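Local coordinates for extracellular ligand-binding receptor (PDB 4ZPJ), which probably serves as the substrate-binding component of an ABC transporter, capturing a small extracellular ligand for import, at residues Pro54-Gln67 against Asp119-Glu132. Residues are numbered along the deposited sequence; the frame is centred on the assembly and turned at random.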
ATOM      1  N   PRO A  54     -21.204  20.631  11.100  1.00 58.96           N
ATOM      2  CA  PRO A  54     -20.447  19.384  10.939  1.00 57.23           C
ATOM      3  C   PRO A  54     -19.434  19.417   9.803  1.00 54.87           C
ATOM      4  O   PRO A  54     -19.606  20.114   8.805  1.00 53.20           O
ATOM      5  CB  PRO A  54     -21.523  18.317  10.719  1.00 57.25           C
ATOM      6  CG  PRO A  54     -22.781  18.935  11.284  1.00 61.16           C
ATOM      7  CD  PRO A  54     -22.649  20.395  10.910  1.00 61.09           C
ATOM      8  N   ILE A  55     -18.359  18.664  10.000  1.00 51.75           N
ATOM      9  CA  ILE A  55     -17.322  18.535   9.017  1.00 50.00           C
ATOM     10  C   ILE A  55     -17.667  17.284   8.256  1.00 50.22           C
ATOM     11  O   ILE A  55     -17.637  16.214   8.813  1.00 52.69           O
ATOM     12  CB  ILE A  55     -15.977  18.412   9.714  1.00 48.22           C
ATOM     13  CG1 ILE A  55     -15.617  19.741  10.383  1.00 48.97           C
ATOM     14  CG2 ILE A  55     -14.868  18.050   8.732  1.00 48.77           C
ATOM     15  CD1 ILE A  55     -14.343  19.678  11.210  1.00 47.98           C
ATOM     16  N   ARG A  56     -18.010  17.414   6.988  1.00 50.30           N
ATOM     17  CA  ARG A  56     -18.428  16.272   6.201  1.00 49.52           C
ATOM     18  C   ARG A  56     -17.328  15.696   5.323  1.00 44.64           C
ATOM     19  O   ARG A  56     -16.796  16.343   4.440  1.00 46.22           O
ATOM     20  CB  ARG A  56     -19.633  16.644   5.356  1.00 54.79           C
ATOM     21  CG  ARG A  56     -20.953  16.737   6.118  1.00 59.83           C
ATOM     22  CD  ARG A  56     -22.104  17.159   5.189  1.00 66.73           C
ATOM     23  NE  ARG A  56     -21.749  18.360   4.412  1.00 72.02           N
ATOM     24  CZ  ARG A  56     -21.890  19.624   4.820  1.00 75.78           C
ATOM     25  NH1 ARG A  56     -22.438  19.885   6.005  1.00 77.76           N
ATOM     26  NH2 ARG A  56     -21.479  20.637   4.028  1.00 73.71           N
ATOM     27  N   ILE A  57     -17.034  14.435   5.546  1.00 42.05           N
ATOM     28  CA  ILE A  57     -16.001  13.756   4.879  1.00 43.54           C
ATOM     29  C   ILE A  57     -16.495  12.521   4.138  1.00 43.18           C
ATOM     30  O   ILE A  57     -17.042  11.596   4.736  1.00 45.54           O
ATOM     31  CB  ILE A  57     -14.983  13.285   5.894  1.00 43.01           C
ATOM     32  CG1 ILE A  57     -14.391  14.504   6.597  1.00 45.62           C
ATOM     33  CG2 ILE A  57     -13.910  12.507   5.168  1.00 44.40           C
ATOM     34  CD1 ILE A  57     -13.537  14.126   7.780  1.00 47.03           C
ATOM     35  N   GLY A  58     -16.276  12.499   2.840  1.00 42.18           N
ATOM     36  CA  GLY A  58     -16.728  11.373   2.029  1.00 44.26           C
ATOM     37  C   GLY A  58     -15.702  10.285   2.057  1.00 41.92           C
ATOM     38  O   GLY A  58     -14.512  10.563   2.107  1.00 48.13           O
ATOM     39  N   VAL A  59     -16.145   9.048   2.063  1.00 41.25           N
ATOM     40  CA  VAL A  59     -15.238   7.932   1.942  1.00 40.76           C
ATOM     41  C   VAL A  59     -15.749   7.053   0.837  1.00 42.59           C
ATOM     42  O   VAL A  59     -16.912   6.552   0.888  1.00 39.95           O
ATOM     43  CB  VAL A  59     -15.196   7.134   3.247  1.00 40.94           C
ATOM     44  CG1 VAL A  59     -14.290   5.899   3.113  1.00 41.03           C
ATOM     45  CG2 VAL A  59     -14.756   8.052   4.376  1.00 40.97           C
ATOM     46  N   LEU A  60     -14.926   6.893  -0.185  1.00 41.09           N
ATOM     47  CA  LEU A  60     -15.306   6.051  -1.343  1.00 40.91           C
ATOM     48  C   LEU A  60     -14.392   4.843  -1.286  1.00 42.03           C
ATOM     49  O   LEU A  60     -13.156   4.981  -1.376  1.00 41.32           O
ATOM     50  CB  LEU A  60     -15.049   6.790  -2.657  1.00 41.52           C
ATOM     51  CG  LEU A  60     -15.414   5.988  -3.923  1.00 43.18           C
ATOM     52  CD1 LEU A  60     -16.922   5.996  -4.118  1.00 42.67           C
ATOM     53  CD2 LEU A  60     -14.775   6.570  -5.178  1.00 45.03           C
ATOM     54  N   LEU A  61     -14.957   3.655  -1.115  1.00 42.10           N
ATOM     55  CA  LEU A  61     -14.113   2.463  -0.994  1.00 41.46           C
ATOM     56  C   LEU A  61     -14.768   1.317  -1.726  1.00 41.48           C
ATOM     57  O   LEU A  61     -15.983   1.354  -1.981  1.00 40.89           O
ATOM     58  CB  LEU A  61     -13.857   2.137   0.499  1.00 40.27           C
ATOM     59  CG  LEU A  61     -12.781   3.005   1.207  1.00 41.88           C
ATOM     60  CD1 LEU A  61     -12.718   2.719   2.708  1.00 42.33           C
ATOM     61  CD2 LEU A  61     -11.401   2.824   0.616  1.00 39.65           C
ATOM     62  N   THR A  62     -13.973   0.295  -2.050  1.00 38.82           N
ATOM     63  CA  THR A  62     -14.522  -0.954  -2.552  1.00 39.07           C
ATOM     64  C   THR A  62     -14.736  -1.818  -1.366  1.00 40.38           C
ATOM     65  O   THR A  62     -13.750  -2.256  -0.740  1.00 37.80           O
ATOM     66  CB  THR A  62     -13.602  -1.684  -3.542  1.00 38.97           C
ATOM     67  OG1 THR A  62     -13.538  -0.938  -4.739  1.00 40.96           O
ATOM     68  CG2 THR A  62     -14.145  -3.038  -3.863  1.00 40.41           C
ATOM     69  N   LEU A  63     -16.018  -2.053  -1.025  1.00 42.01           N
ATOM     70  CA  LEU A  63     -16.323  -2.718   0.221  1.00 42.04           C
ATOM     71  C   LEU A  63     -17.120  -4.004   0.087  1.00 45.80           C
ATOM     72  O   LEU A  63     -17.428  -4.606   1.104  1.00 49.40           O
ATOM     73  CB  LEU A  63     -17.069  -1.782   1.164  1.00 44.01           C
ATOM     74  CG  LEU A  63     -16.314  -0.528   1.650  1.00 42.88           C
ATOM     75  CD1 LEU A  63     -17.329   0.473   2.232  1.00 43.22           C
ATOM     76  CD2 LEU A  63     -15.270  -0.941   2.655  1.00 43.66           C
ATOM     77  N   SER A  64     -17.457  -4.386  -1.141  1.00 46.41           N
ATOM     78  CA  SER A  64     -18.030  -5.683  -1.491  1.00 48.31           C
ATOM     79  C   SER A  64     -17.352  -6.201  -2.773  1.00 49.51           C
ATOM     80  O   SER A  64     -16.527  -5.528  -3.348  1.00 46.52           O
ATOM     81  CB  SER A  64     -19.528  -5.543  -1.750  1.00 46.47           C
ATOM     82  OG  SER A  64     -19.747  -4.548  -2.731  1.00 46.92           O
ATOM     83  N   GLY A  65     -17.731  -7.394  -3.236  1.00 54.15           N
ATOM     84  CA  GLY A  65     -16.954  -8.122  -4.260  1.00 55.83           C
ATOM     85  C   GLY A  65     -15.612  -8.616  -3.683  1.00 58.78           C
ATOM     86  O   GLY A  65     -15.263  -8.351  -2.533  1.00 54.09           O
ATOM     87  N   PRO A  66     -14.833  -9.344  -4.490  1.00 63.51           N
ATOM     88  CA  PRO A  66     -13.565  -9.890  -3.996  1.00 60.72           C
ATOM     89  C   PRO A  66     -12.534  -8.816  -3.533  1.00 56.96           C
ATOM     90  O   PRO A  66     -11.664  -9.089  -2.694  1.00 54.68           O
ATOM     91  CB  PRO A  66     -13.054 -10.716  -5.186  1.00 65.13           C
ATOM     92  CG  PRO A  66     -13.723 -10.144  -6.392  1.00 65.86           C
ATOM     93  CD  PRO A  66     -15.027  -9.560  -5.937  1.00 65.72           C
ATOM     94  N   GLN A  67     -12.645  -7.579  -3.983  1.00 53.89           N
ATOM     95  CA  GLN A  67     -11.708  -6.587  -3.443  1.00 54.25           C
ATOM     96  C   GLN A  67     -12.146  -5.940  -2.128  1.00 49.90           C
ATOM     97  O   GLN A  67     -11.391  -5.188  -1.553  1.00 48.76           O
ATOM     98  CB  GLN A  67     -11.402  -5.550  -4.476  1.00 59.15           C
ATOM     99  CG  GLN A  67     -10.747  -6.156  -5.694  1.00 66.91           C
ATOM    100  CD  GLN A  67      -9.323  -6.552  -5.415  1.00 70.21           C
ATOM    101  OE1 GLN A  67      -8.773  -6.281  -4.345  1.00 74.33           O
ATOM    102  NE2 GLN A  67      -8.715  -7.190  -6.377  1.00 78.99           N
ATOM    103  N   ASP A 119     -24.165  15.042  -1.111  1.00 56.69           N
ATOM    104  CA  ASP A 119     -23.766  15.071   0.288  1.00 56.64           C
ATOM    105  C   ASP A 119     -22.946  16.303   0.651  1.00 55.91           C
ATOM    106  O   ASP A 119     -22.812  16.623   1.827  1.00 59.64           O
ATOM    107  CB  ASP A 119     -23.058  13.762   0.618  1.00 56.06           C
ATOM    108  CG  ASP A 119     -24.011  12.577   0.532  1.00 59.50           C
ATOM    109  OD1 ASP A 119     -25.069  12.676   1.186  1.00 66.45           O
ATOM    110  OD2 ASP A 119     -23.756  11.572  -0.180  1.00 57.67           O
ATOM    111  N   ARG A 120     -22.409  16.985  -0.357  1.00 54.70           N
ATOM    112  CA  ARG A 120     -21.656  18.218  -0.173  1.00 57.54           C
ATOM    113  C   ARG A 120     -20.499  18.014   0.808  1.00 53.90           C
ATOM    114  O   ARG A 120     -20.312  18.734   1.739  1.00 53.22           O
ATOM    115  CB  ARG A 120     -22.595  19.358   0.232  1.00 64.65           C
ATOM    116  CG  ARG A 120     -23.689  19.687  -0.818  1.00 69.98           C
ATOM    117  CD  ARG A 120     -23.068  20.282  -2.095  1.00 72.43           C
ATOM    118  NE  ARG A 120     -24.036  20.564  -3.163  1.00 74.87           N
ATOM    119  CZ  ARG A 120     -23.778  21.298  -4.260  1.00 74.53           C
ATOM    120  NH1 ARG A 120     -22.577  21.840  -4.460  1.00 69.78           N
ATOM    121  NH2 ARG A 120     -24.738  21.487  -5.163  1.00 72.18           N
ATOM    122  N   VAL A 121     -19.692  17.005   0.560  1.00 51.80           N
ATOM    123  CA  VAL A 121     -18.587  16.746   1.447  1.00 49.47           C
ATOM    124  C   VAL A 121     -17.445  17.711   1.184  1.00 49.46           C
ATOM    125  O   VAL A 121     -17.292  18.228   0.107  1.00 48.50           O
ATOM    126  CB  VAL A 121     -18.112  15.283   1.354  1.00 48.24           C
ATOM    127  CG1 VAL A 121     -19.266  14.351   1.655  1.00 48.73           C
ATOM    128  CG2 VAL A 121     -17.503  14.943   0.002  1.00 45.69           C
ATOM    129  N   HIS A 122     -16.624  17.936   2.193  1.00 51.25           N
ATOM    130  CA  HIS A 122     -15.538  18.893   2.102  1.00 52.43           C
ATOM    131  C   HIS A 122     -14.207  18.238   1.732  1.00 47.87           C
ATOM    132  O   HIS A 122     -13.247  18.922   1.429  1.00 47.72           O
ATOM    133  CB  HIS A 122     -15.418  19.596   3.456  1.00 59.81           C
ATOM    134  CG  HIS A 122     -16.674  20.305   3.874  1.00 67.91           C
ATOM    135  ND1 HIS A 122     -17.231  20.155   5.127  1.00 74.89           N
ATOM    136  CD2 HIS A 122     -17.497  21.142   3.196  1.00 71.68           C
ATOM    137  CE1 HIS A 122     -18.324  20.888   5.218  1.00 74.64           C
ATOM    138  NE2 HIS A 122     -18.507  21.498   4.059  1.00 81.04           N
ATOM    139  N   LEU A 123     -14.178  16.905   1.763  1.00 45.50           N
ATOM    140  CA  LEU A 123     -12.990  16.117   1.572  1.00 43.70           C
ATOM    141  C   LEU A 123     -13.392  14.675   1.225  1.00 40.99           C
ATOM    142  O   LEU A 123     -14.364  14.168   1.769  1.00 39.68           O
ATOM    143  CB  LEU A 123     -12.157  16.161   2.874  1.00 46.59           C
ATOM    144  CG  LEU A 123     -10.857  15.360   2.794  1.00 48.87           C
ATOM    145  CD1 LEU A 123      -9.715  15.965   3.601  1.00 53.43           C
ATOM    146  CD2 LEU A 123     -11.102  13.931   3.241  1.00 49.19           C
ATOM    147  N   ILE A 124     -12.623  13.996   0.379  1.00 39.20           N
ATOM    148  CA  ILE A 124     -12.853  12.583   0.073  1.00 39.39           C
ATOM    149  C   ILE A 124     -11.625  11.769   0.377  1.00 38.77           C
ATOM    150  O   ILE A 124     -10.526  12.167   0.018  1.00 43.05           O
ATOM    151  CB  ILE A 124     -13.285  12.398  -1.388  1.00 41.50           C
ATOM    152  CG1 ILE A 124     -14.807  12.654  -1.518  1.00 43.75           C
ATOM    153  CG2 ILE A 124     -13.046  10.987  -1.911  1.00 41.05           C
ATOM    154  CD1 ILE A 124     -15.258  12.677  -2.946  1.00 45.04           C
ATOM    155  N   ALA A 125     -11.808  10.624   1.033  1.00 39.13           N
ATOM    156  CA  ALA A 125     -10.715   9.693   1.333  1.00 37.97           C
ATOM    157  C   ALA A 125     -11.062   8.357   0.720  1.00 40.13           C
ATOM    158  O   ALA A 125     -12.240   8.025   0.573  1.00 36.74           O
ATOM    159  CB  ALA A 125     -10.517   9.537   2.842  1.00 35.92           C
ATOM    160  N   GLY A 126     -10.042   7.597   0.359  1.00 38.00           N
ATOM    161  CA  GLY A 126     -10.259   6.235  -0.074  1.00 37.89           C
ATOM    162  C   GLY A 126      -9.695   5.951  -1.454  1.00 41.46           C
ATOM    163  O   GLY A 126      -8.482   6.237  -1.722  1.00 42.84           O
ATOM    164  N   ILE A 127     -10.564   5.347  -2.287  1.00 37.44           N
ATOM    165  CA  ILE A 127     -10.286   4.886  -3.630  1.00 40.50           C
ATOM    166  C   ILE A 127      -9.437   3.627  -3.679  1.00 42.73           C
ATOM    167  O   ILE A 127      -8.171   3.645  -3.556  1.00 42.21           O
ATOM    168  CB  ILE A 127      -9.665   5.949  -4.504  1.00 44.30           C
ATOM    169  CG1 ILE A 127     -10.454   7.267  -4.360  1.00 48.49           C
ATOM    170  CG2 ILE A 127      -9.626   5.404  -5.929  1.00 43.65           C
ATOM    171  CD1 ILE A 127      -9.977   8.359  -5.296  1.00 54.16           C
ATOM    172  N   THR A 128     -10.132   2.514  -3.844  1.00 39.39           N
ATOM    173  CA  THR A 128      -9.507   1.237  -3.695  1.00 41.87           C
ATOM    174  C   THR A 128      -8.774   0.818  -4.967  1.00 40.03           C
ATOM    175  O   THR A 128      -7.642   0.456  -4.878  1.00 40.25           O
ATOM    176  CB  THR A 128     -10.551   0.181  -3.262  1.00 43.13           C
ATOM    177  OG1 THR A 128     -11.160   0.644  -2.061  1.00 41.65           O
ATOM    178  CG2 THR A 128      -9.909  -1.207  -3.012  1.00 42.23           C
ATOM    179  N   LEU A 129      -9.415   0.868  -6.129  1.00 42.11           N
ATOM    180  CA  LEU A 129      -8.806   0.306  -7.364  1.00 43.96           C
ATOM    181  C   LEU A 129      -8.257   1.386  -8.294  1.00 43.43           C
ATOM    182  O   LEU A 129      -8.844   2.484  -8.415  1.00 43.54           O
ATOM    183  CB  LEU A 129      -9.811  -0.548  -8.125  1.00 46.06           C
ATOM    184  CG  LEU A 129     -10.344  -1.763  -7.333  1.00 47.60           C
ATOM    185  CD1 LEU A 129     -11.334  -2.558  -8.164  1.00 48.48           C
ATOM    186  CD2 LEU A 129      -9.222  -2.670  -6.820  1.00 48.26           C
ATOM    187  N   SER A 130      -7.143   1.065  -8.952  1.00 40.00           N
ATOM    188  CA  SER A 130      -6.524   1.977  -9.892  1.00 41.01           C
ATOM    189  C   SER A 130      -7.447   2.320 -11.018  1.00 43.56           C
ATOM    190  O   SER A 130      -7.505   3.480 -11.421  1.00 44.33           O
ATOM    191  CB  SER A 130      -5.226   1.387 -10.484  1.00 41.92           C
ATOM    192  OG  SER A 130      -4.234   1.239  -9.479  1.00 40.02           O
ATOM    193  N   ASN A 131      -8.185   1.340 -11.543  1.00 45.88           N
ATOM    194  CA  ASN A 131      -9.192   1.692 -12.566  1.00 51.48           C
ATOM    195  C   ASN A 131     -10.281   2.635 -12.018  1.00 46.71           C
ATOM    196  O   ASN A 131     -10.747   3.486 -12.737  1.00 45.30           O
ATOM    197  CB  ASN A 131      -9.783   0.466 -13.312  1.00 54.19           C
ATOM    198  CG  ASN A 131     -10.468  -0.545 -12.386  1.00 60.05           C
ATOM    199  OD1 ASN A 131     -10.663  -0.313 -11.191  1.00 62.50           O
ATOM    200  ND2 ASN A 131     -10.845  -1.689 -12.959  1.00 67.95           N
ATOM    201  N   GLU A 132     -10.629   2.532 -10.736  1.00 45.33           N
ATOM    202  CA  GLU A 132     -11.619   3.460 -10.166  1.00 45.98           C
ATOM    203  C   GLU A 132     -11.010   4.878 -10.068  1.00 44.00           C
ATOM    204  O   GLU A 132     -11.646   5.865 -10.395  1.00 41.37           O
ATOM    205  CB  GLU A 132     -12.077   2.994  -8.785  1.00 48.52           C
ATOM    206  CG  GLU A 132     -13.126   1.896  -8.756  1.00 52.63           C
ATOM    207  CD  GLU A 132     -13.281   1.266  -7.374  1.00 59.51           C
ATOM    208  OE1 GLU A 132     -12.320   1.306  -6.503  1.00 59.40           O
ATOM    209  OE2 GLU A 132     -14.370   0.694  -7.166  1.00 58.28           O
TER
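Arg56 and Arg120 join the start of strand 55-61 to the loop that leads into strand 123-126. The Arg56 chain bends at chi3 (-50°) and turns its guanidinium side-on to one carbonyl. NE lies 3.1 Å from Arg120 O, above its carbonyl plane, and NH2 donates to the same oxygen, which sits in the guanidinium plane. The His122 ring leans over one guanidinium face, the planes 53° apart. Its ND1 takes a weak bond from Arg56 N, while His122 N donates to Arg56 O at 2.8 Å.

The strands then run parallel. Gly58 N bonds to Leu123 O, Ala125 N to Gly58 O, Leu60 N to Ala125 O and Ile127 N to Leu60 O. Val121 packs its CB and both methyls against bare Gly58. On the other face, Ile57 CG2 touches Leu123 CD2 at 3.7 Å.

At the C-terminal ends, Thr128 OG1 lies beside its own backbone N (chi1 -56°) and accepts from Thr62 N at 2.8 Å, nearly straight. The Leu61 side chain crosses Thr128 at about a right angle, with CD2 3.5 Å from Thr128 OG1. Glu132 OE1 accepts from Leu129 N, the N-cap residue of helix 130-142, and Ser101 bonds both Thr62 OG1 and Glu132 OE2.

These are neighbouring central strands of a Rossmann-like periplasmic-binding-protein lobe. The chemistry implies polar fastening at each end: the Arg120 carbonyl takes two N-H groups, with His122 and Glu95 also against Arg56, while the Thr128 hydroxyl and the Ser101 bridge to Glu132 tie the loop after strand 55-61 to the helix start.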